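2-oxoglutarate-dependent dioxygenase DAO (Oryza sativa subsp. indica, PDB 6KUN) probably catalyses the iron- and 2-oxoglutarate-dependent oxidation of the plant hormone indole-3-acetic acid to inactive 2-oxoindole-3-acetic acid, thereby helping to keep auxin levels in balance. Local coordinates at residues I7-A12 / I128-G133. Residues are numbered along the deposited sequence; the frame is centred on the assembly and turned at random.
Sequences IDLRLA and IVDVAG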
loop_
_atom_site.group_PDB
_atom_site.type_symbol
_atom_site.label_atom_id
_atom_site.label_comp_id
_atom_site.label_asym_id
_atom_site.label_seq_id
_atom_site.Cartn_x
_atom_site.Cartn_y
_atom_site.Cartn_z
ATOM N N ILE B 7 -18.644 -5.337 -4.647
ATOM C CA ILE B 7 -19.421 -6.462 -4.145
ATOM C C ILE B 7 -18.722 -7.016 -2.920
ATOM O O ILE B 7 -17.529 -7.330 -2.973
ATOM C CB ILE B 7 -19.572 -7.571 -5.221
ATOM C CG1 ILE B 7 -20.282 -7.033 -6.469
ATOM C CG2 ILE B 7 -20.319 -8.793 -4.656
ATOM C CD1 ILE B 7 -21.680 -6.498 -6.198
ATOM N N ASP B 8 -19.458 -7.168 -1.836
ATOM C CA ASP B 8 -18.899 -7.774 -0.627
ATOM C C ASP B 8 -19.236 -9.262 -0.616
ATOM O O ASP B 8 -20.413 -9.640 -0.532
ATOM C CB ASP B 8 -19.419 -7.082 0.638
ATOM C CG ASP B 8 -18.809 -7.655 1.898
ATOM O OD1 ASP B 8 -18.886 -8.879 2.099
ATOM O OD2 ASP B 8 -18.230 -6.884 2.686
ATOM N N LEU B 9 -18.200 -10.100 -0.705
ATOM C CA LEU B 9 -18.382 -11.522 -0.943
ATOM C C LEU B 9 -18.890 -12.231 0.299
ATOM O O LEU B 9 -19.571 -13.258 0.189
ATOM C CB LEU B 9 -17.062 -12.181 -1.348
ATOM C CG LEU B 9 -16.490 -11.903 -2.729
ATOM C CD1 LEU B 9 -15.164 -12.671 -2.953
ATOM C CD2 LEU B 9 -17.504 -12.303 -3.749
ATOM N N ARG B 10 -18.528 -11.741 1.495
ATOM C CA ARG B 10 -19.086 -12.335 2.707
ATOM C C ARG B 10 -20.590 -12.074 2.751
ATOM O O ARG B 10 -21.380 -12.939 3.137
ATOM C CB ARG B 10 -18.376 -11.781 3.941
ATOM C CG ARG B 10 -16.875 -11.544 3.742
ATOM C CD ARG B 10 -16.138 -10.954 4.967
ATOM N NE ARG B 10 -16.129 -9.486 4.974
ATOM C CZ ARG B 10 -15.070 -8.726 5.272
ATOM N NH1 ARG B 10 -13.888 -9.278 5.569
ATOM N NH2 ARG B 10 -15.184 -7.407 5.233
ATOM N N LEU B 11 -21.006 -10.881 2.329
ATOM C CA LEU B 11 -22.425 -10.522 2.339
ATOM C C LEU B 11 -23.215 -11.355 1.323
ATOM O O LEU B 11 -24.156 -12.077 1.699
ATOM C CB LEU B 11 -22.537 -9.014 2.079
ATOM C CG LEU B 11 -23.931 -8.409 1.901
ATOM C CD1 LEU B 11 -24.717 -8.605 3.182
ATOM C CD2 LEU B 11 -23.866 -6.942 1.519
ATOM N N ALA B 12 -22.779 -11.349 0.047
ATOM C CA ALA B 12 -23.476 -12.085 -1.010
ATOM C C ALA B 12 -23.734 -13.539 -0.632
ATOM O O ALA B 12 -22.904 -14.206 -0.025
ATOM C CB ALA B 12 -22.628 -12.057 -2.295
ATOM N N ILE B 128 -10.874 -17.188 -6.626
ATOM C CA ILE B 128 -11.536 -17.127 -7.925
ATOM C C ILE B 128 -12.573 -18.243 -8.019
ATOM O O ILE B 128 -13.606 -18.066 -8.656
ATOM C CB ILE B 128 -10.500 -17.166 -9.053
ATOM C CG1 ILE B 128 -11.003 -16.633 -10.397
ATOM C CG2 ILE B 128 -9.939 -18.583 -9.215
ATOM C CD1 ILE B 128 -12.230 -15.785 -10.384
ATOM N N VAL B 129 -12.335 -19.369 -7.345
ATOM C CA VAL B 129 -13.338 -20.423 -7.282
ATOM C C VAL B 129 -14.576 -19.940 -6.515
ATOM O O VAL B 129 -15.707 -20.144 -6.949
ATOM C CB VAL B 129 -12.731 -21.683 -6.653
ATOM C CG1 VAL B 129 -13.801 -22.726 -6.327
ATOM C CG2 VAL B 129 -11.679 -22.290 -7.592
ATOM N N ASP B 130 -14.364 -19.271 -5.377
ATOM C CA ASP B 130 -15.458 -18.713 -4.590
ATOM C C ASP B 130 -16.243 -17.675 -5.392
ATOM O O ASP B 130 -17.482 -17.721 -5.448
ATOM C CB ASP B 130 -14.920 -18.104 -3.286
ATOM C CG ASP B 130 -16.031 -17.596 -2.361
ATOM O OD1 ASP B 130 -17.020 -18.320 -2.144
ATOM O OD2 ASP B 130 -15.912 -16.475 -1.843
ATOM N N VAL B 131 -15.533 -16.770 -6.060
ATOM C CA VAL B 131 -16.199 -15.817 -6.930
ATOM C C VAL B 131 -16.993 -16.532 -8.031
ATOM O O VAL B 131 -18.175 -16.237 -8.262
ATOM C CB VAL B 131 -15.173 -14.839 -7.512
ATOM C CG1 VAL B 131 -15.865 -13.956 -8.555
ATOM C CG2 VAL B 131 -14.552 -13.991 -6.410
ATOM N N ALA B 132 -16.363 -17.482 -8.732
ATOM C CA ALA B 132 -17.105 -18.203 -9.775
ATOM C C ALA B 132 -18.388 -18.826 -9.231
ATOM O O ALA B 132 -19.449 -18.722 -9.848
ATOM C CB ALA B 132 -16.229 -19.271 -10.423
ATOM N N GLY B 133 -18.301 -19.484 -8.065
ATOM C CA GLY B 133 -19.483 -20.102 -7.474
ATOM C C GLY B 133 -20.600 -19.116 -7.203
ATOM O O GLY B 133 -21.780 -19.415 -7.423
#
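Leu9 holds CG anti to its carbonyl carbon (chi1 -72°) and its chain extended to CD1 (chi2 -179°), which carries that methyl to the helix, where Val131, with CG1 anti to the backbone N (chi1 173°), presents CG2. The two methyls meet at 3.8 Å, Leu9 CD1 on Val131 CG2; the side chains cross at roughly a right angle, and one branch of each does the touching. Asp130 runs past Leu9 in the opposite sense and lays its carboxylate beside the same methyl, Leu9 CD1 lying 4.0 Å from Asp130 OD2; the other oxygen, OD1, forms a salt bridge with Lys134 one turn on. No hydrogen bond joins the two segments, and the small interface is apolar at its buried centre. Leu9 sits in the turn after the strand, where Asp8 OD1 accepts from Leu11 N at 2.9 Å and Ala12 N bonds to Asp8 O; its backbone is also bonded to Ser37. Strand 33-37 lies next to both, Val36 touching Leu9 and Phe34 touching Val131. The example illustrates an Asx motif at the end of strand 6-8, outermost in this chain's main sheet, while Leu9 adds to that sheet's packing against the long helix 111-138, within the jelly-roll fold of 2-oxoglutarate-dependent dioxygenases.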